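Local coordinates for penaeus monodon metallodensovirus major capsid protein (PDB 6WH7) that forms the icosahedral shell of a shrimp-infecting parvovirus, sixty copies assembling into the capsid, at residues H159-Q164 with A269-S274; Q164-K169 with T203-N208. All blocks are in the same frame, centred on the assembly; numbering follows the deposited sequence.

Contact 1: H159-Q164 with A269-S274; sequences HSIDDQ and AGHYLS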
# COMPACT_ATOMS: atom_id res chain seq x y z
N HIS A 159 89.45 8.60 26.90
CA HIS A 159 88.83 9.08 28.12
C HIS A 159 88.33 7.88 28.90
O HIS A 159 87.51 7.10 28.40
CB HIS A 159 87.66 10.01 27.84
CG HIS A 159 87.09 10.62 29.08
ND1 HIS A 159 87.71 11.64 29.76
CD2 HIS A 159 86.02 10.27 29.83
CE1 HIS A 159 87.01 11.94 30.84
NE2 HIS A 159 85.98 11.12 30.90
N SER A 160 88.82 7.72 30.12
CA SER A 160 88.49 6.58 30.95
C SER A 160 87.69 7.04 32.15
O SER A 160 88.08 7.99 32.83
CB SER A 160 89.75 5.86 31.39
OG SER A 160 90.46 5.36 30.28
N ILE A 161 86.57 6.37 32.41
CA ILE A 161 85.81 6.54 33.63
C ILE A 161 85.99 5.28 34.45
O ILE A 161 85.74 4.18 33.95
CB ILE A 161 84.32 6.78 33.33
CG1 ILE A 161 84.13 8.07 32.56
CG2 ILE A 161 83.55 6.85 34.61
CD1 ILE A 161 82.73 8.27 32.09
N ASP A 162 86.41 5.43 35.69
CA ASP A 162 86.68 4.27 36.52
C ASP A 162 85.46 4.08 37.42
O ASP A 162 85.38 4.66 38.50
CB ASP A 162 87.95 4.49 37.32
CG ASP A 162 88.42 3.26 38.02
OD1 ASP A 162 87.82 2.19 37.80
OD2 ASP A 162 89.38 3.36 38.80
N ASP A 163 84.56 3.20 36.99
CA ASP A 163 83.32 2.90 37.69
C ASP A 163 83.51 1.84 38.75
O ASP A 163 82.94 1.94 39.84
CB ASP A 163 82.27 2.45 36.68
CG ASP A 163 81.78 3.59 35.83
OD1 ASP A 163 81.91 4.75 36.26
OD2 ASP A 163 81.27 3.33 34.72
N GLN A 164 84.28 0.80 38.43
CA GLN A 164 84.59 -0.24 39.38
C GLN A 164 85.61 0.20 40.41
O GLN A 164 85.89 -0.56 41.34
CB GLN A 164 85.08 -1.47 38.63
CG GLN A 164 84.03 -2.08 37.74
CD GLN A 164 82.90 -2.72 38.52
OE1 GLN A 164 81.86 -2.12 38.73
NE2 GLN A 164 83.11 -3.96 38.93
N ALA A 269 82.95 8.88 39.73
CA ALA A 269 84.00 7.99 39.29
C ALA A 269 85.21 8.77 38.82
O ALA A 269 85.12 9.94 38.44
CB ALA A 269 83.49 7.08 38.18
N GLY A 270 86.37 8.11 38.86
CA GLY A 270 87.58 8.74 38.40
C GLY A 270 87.55 8.92 36.91
O GLY A 270 87.26 7.98 36.17
N HIS A 271 87.82 10.13 36.45
CA HIS A 271 87.96 10.38 35.03
C HIS A 271 89.43 10.57 34.70
O HIS A 271 90.17 11.22 35.43
CB HIS A 271 87.15 11.59 34.57
CG HIS A 271 85.68 11.35 34.59
ND1 HIS A 271 84.77 12.31 34.21
CD2 HIS A 271 84.95 10.29 34.99
CE1 HIS A 271 83.55 11.83 34.33
NE2 HIS A 271 83.63 10.61 34.82
N TYR A 272 89.84 9.96 33.60
CA TYR A 272 91.23 9.77 33.27
C TYR A 272 91.41 9.96 31.78
O TYR A 272 90.58 9.51 30.99
CB TYR A 272 91.68 8.37 33.67
CG TYR A 272 91.60 8.11 35.15
CD1 TYR A 272 92.35 8.82 36.05
CD2 TYR A 272 90.69 7.19 35.64
CE1 TYR A 272 92.26 8.58 37.39
CE2 TYR A 272 90.59 6.96 36.98
CZ TYR A 272 91.37 7.65 37.85
OH TYR A 272 91.25 7.40 39.19
N LEU A 273 92.48 10.63 31.40
CA LEU A 273 92.87 10.75 30.01
C LEU A 273 94.15 9.98 29.77
O LEU A 273 95.05 9.98 30.61
CB LEU A 273 93.05 12.22 29.61
CG LEU A 273 91.74 12.99 29.63
CD1 LEU A 273 91.96 14.44 29.33
CD2 LEU A 273 90.77 12.38 28.66
N SER A 274 94.22 9.30 28.64
CA SER A 274 95.32 8.40 28.36
C SER A 274 95.47 8.28 26.86
O SER A 274 94.55 8.59 26.10
CB SER A 274 95.08 7.04 29.00
OG SER A 274 96.15 6.16 28.76

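Contact 2: Q164-K169 with T203-N208; sequences QQCLSK and TIFNKN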
# COMPACT_ATOMS: atom_id res chain seq x y z
N GLN A 164 84.28 0.80 38.43
CA GLN A 164 84.59 -0.24 39.38
C GLN A 164 85.61 0.20 40.41
O GLN A 164 85.89 -0.56 41.34
CB GLN A 164 85.08 -1.47 38.63
CG GLN A 164 84.03 -2.08 37.74
CD GLN A 164 82.90 -2.72 38.52
OE1 GLN A 164 81.86 -2.12 38.73
NE2 GLN A 164 83.11 -3.96 38.93
N GLN A 165 86.17 1.40 40.26
CA GLN A 165 87.17 1.94 41.18
C GLN A 165 88.38 1.03 41.28
O GLN A 165 88.75 0.54 42.34
CB GLN A 165 86.56 2.22 42.55
CG GLN A 165 87.48 2.96 43.50
CD GLN A 165 86.80 3.33 44.77
OE1 GLN A 165 85.60 3.17 44.90
NE2 GLN A 165 87.56 3.83 45.73
N CYS A 166 88.99 0.76 40.12
CA CYS A 166 90.31 0.16 40.11
C CYS A 166 91.28 0.99 40.93
O CYS A 166 92.09 0.45 41.69
CB CYS A 166 90.82 0.02 38.68
SG CYS A 166 89.82 -1.02 37.63
N LEU A 167 91.19 2.31 40.81
CA LEU A 167 92.05 3.25 41.52
C LEU A 167 91.19 3.96 42.55
O LEU A 167 90.32 4.76 42.20
CB LEU A 167 92.69 4.24 40.56
CG LEU A 167 93.98 3.83 39.86
CD1 LEU A 167 93.78 2.61 39.00
CD2 LEU A 167 94.47 4.98 39.01
N SER A 168 91.43 3.66 43.82
CA SER A 168 90.71 4.33 44.89
C SER A 168 91.28 5.71 45.15
O SER A 168 90.54 6.69 45.26
CB SER A 168 90.78 3.49 46.16
OG SER A 168 90.17 4.15 47.25
N LYS A 169 92.59 5.80 45.25
CA LYS A 169 93.30 7.02 45.53
C LYS A 169 94.45 7.12 44.55
O LYS A 169 95.08 6.11 44.22
CB LYS A 169 93.82 7.04 46.96
CG LYS A 169 94.50 8.30 47.36
CD LYS A 169 95.08 8.17 48.74
CE LYS A 169 94.01 8.11 49.79
NZ LYS A 169 94.60 8.01 51.14
N THR A 203 93.03 -0.37 30.01
CA THR A 203 92.69 -1.79 30.07
C THR A 203 91.94 -2.16 31.34
O THR A 203 91.12 -3.08 31.32
CB THR A 203 93.96 -2.63 29.96
OG1 THR A 203 94.85 -2.31 31.03
CG2 THR A 203 94.65 -2.35 28.64
N ILE A 204 92.23 -1.50 32.46
CA ILE A 204 91.54 -1.80 33.70
C ILE A 204 90.21 -1.06 33.81
O ILE A 204 89.24 -1.59 34.35
CB ILE A 204 92.46 -1.52 34.89
CG1 ILE A 204 92.90 -0.06 34.89
CG2 ILE A 204 93.66 -2.42 34.81
CD1 ILE A 204 93.64 0.34 36.13
N PHE A 205 90.15 0.17 33.31
CA PHE A 205 88.99 1.02 33.57
C PHE A 205 87.77 0.54 32.79
O PHE A 205 87.88 0.11 31.64
CB PHE A 205 89.33 2.46 33.22
CG PHE A 205 90.36 3.06 34.12
CD1 PHE A 205 90.46 2.65 35.43
CD2 PHE A 205 91.26 3.98 33.65
CE1 PHE A 205 91.41 3.18 36.25
CE2 PHE A 205 92.22 4.51 34.47
CZ PHE A 205 92.29 4.12 35.77
N ASN A 206 86.62 0.59 33.45
CA ASN A 206 85.36 0.13 32.88
C ASN A 206 85.01 0.85 31.59
O ASN A 206 85.05 0.26 30.51
CB ASN A 206 84.23 0.32 33.88
CG ASN A 206 82.93 -0.24 33.38
OD1 ASN A 206 82.90 -1.25 32.69
ND2 ASN A 206 81.85 0.44 33.69
N LYS A 207 84.66 2.13 31.69
CA LYS A 207 84.24 2.91 30.54
C LYS A 207 85.45 3.61 29.96
O LYS A 207 86.08 4.43 30.64
CB LYS A 207 83.16 3.92 30.93
CG LYS A 207 81.87 3.29 31.38
CD LYS A 207 80.83 4.34 31.69
CE LYS A 207 80.34 4.99 30.41
NZ LYS A 207 79.61 4.02 29.56
N ASN A 208 85.78 3.29 28.72
CA ASN A 208 86.90 3.90 28.02
C ASN A 208 86.37 4.38 26.68
O ASN A 208 86.00 3.56 25.85
CB ASN A 208 88.03 2.91 27.83
CG ASN A 208 88.61 2.45 29.12
OD1 ASN A 208 89.38 3.15 29.76
ND2 ASN A 208 88.25 1.25 29.53

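Contact 1: H159-Q164 with A269-S274
S160 and Y272 form an antiparallel hydrogen-bonded pair between two central strands of a jelly-roll sheet, equivalent to the E-H pairing of the CHEF sheet of viral beta-barrels. S160 N reaches Y272 O at 2.7 Å, nearly straight at 173°; Y272 N answers to S160 O at 2.8 Å. One step on, D162 N bonds to G270 O at 2.7 Å. Side chains alternate between the two faces. H159, I161, H271 and L273 share the face turned to strand 118-135 and F220, the inside of the sandwich, where I161 and L273 supply apolar branches. H159 has CG anti to its backbone N (chi1 -175°), which carries the flat ring across to its neighbour strand: its edge meets the face of H271 in an offset T-shape, planes at 77°. I161 lies beside H271, CG1 3.4 Å from H271 CD2. H271 ND1 is in turn held by Y126 OH. The other face carries S160, D162 and Y272; F205 stacks on the tyrosine, and the D162 carboxylate turns to the backbone N atoms of C166 and L167. G270, lacking a side chain, leaves room for the phenol lying back over it. At the tyrosine's edge, D162 CB sits 3.6 Å from Y272 CE2.

Contact 2: Q164-K169 with T203-N208
The CA atoms nearest each other are those of C166 and F205, 6.7 Å apart, where the irregular loop 164-169 passes the link between the short, weakly bonded helix 201-204 and strand 207-211. Four side chains make the contact. C166 and L167 both approach F205 at its edge, near the ring plane: C166 CB lies 4.0 Å from F205 CE1, and L167 CD1 is 3.7 Å from that same CE1. The leucine crosses both F205 and I204 at about a right angle, and its CD1 touches both. I204 has CG1 between its backbone N and carbonyl carbon (chi1 59°); CD1 then extends toward the loop, to 3.7 Å from L167 CD1 and 3.8 Å from C166 CB, while CG1 covers part of one face of the F205 ring. C166, with its short side chain, fits in front of I204, its SG lying 3.4 Å from I204 O. Around these four side chains, M80 touches both L167 and F205, and N206 OD1 bonds to Y52 N of a neighbouring subunit. Between the segments themselves, cohesion comes from shape and the burial of apolar surface, not from directional bonds.

In the fold
Contact 2 is nested along the chain inside the loop closed by contact 1: strand 157-162 runs into 164-169, then come 203-208 and finally strand 270-274. Q164 belongs to both contacts, and their centres lie 6 Å apart. Both reach the same antiparallel sheet, in which strand 157-162 is flanked by 270-274 and by 207-211; I161 N is probably bonded to K207 O, and S160 OG to N208 OD1. Contact 1 thus forms the middle of the sheet, whereas contact 2 packs the loop after strand 157-162 against the residues just before 207-211, its neighbour in the sheet. Both also touch a neighbouring subunit, so this corner of the jelly roll lies at a subunit interface of the capsid.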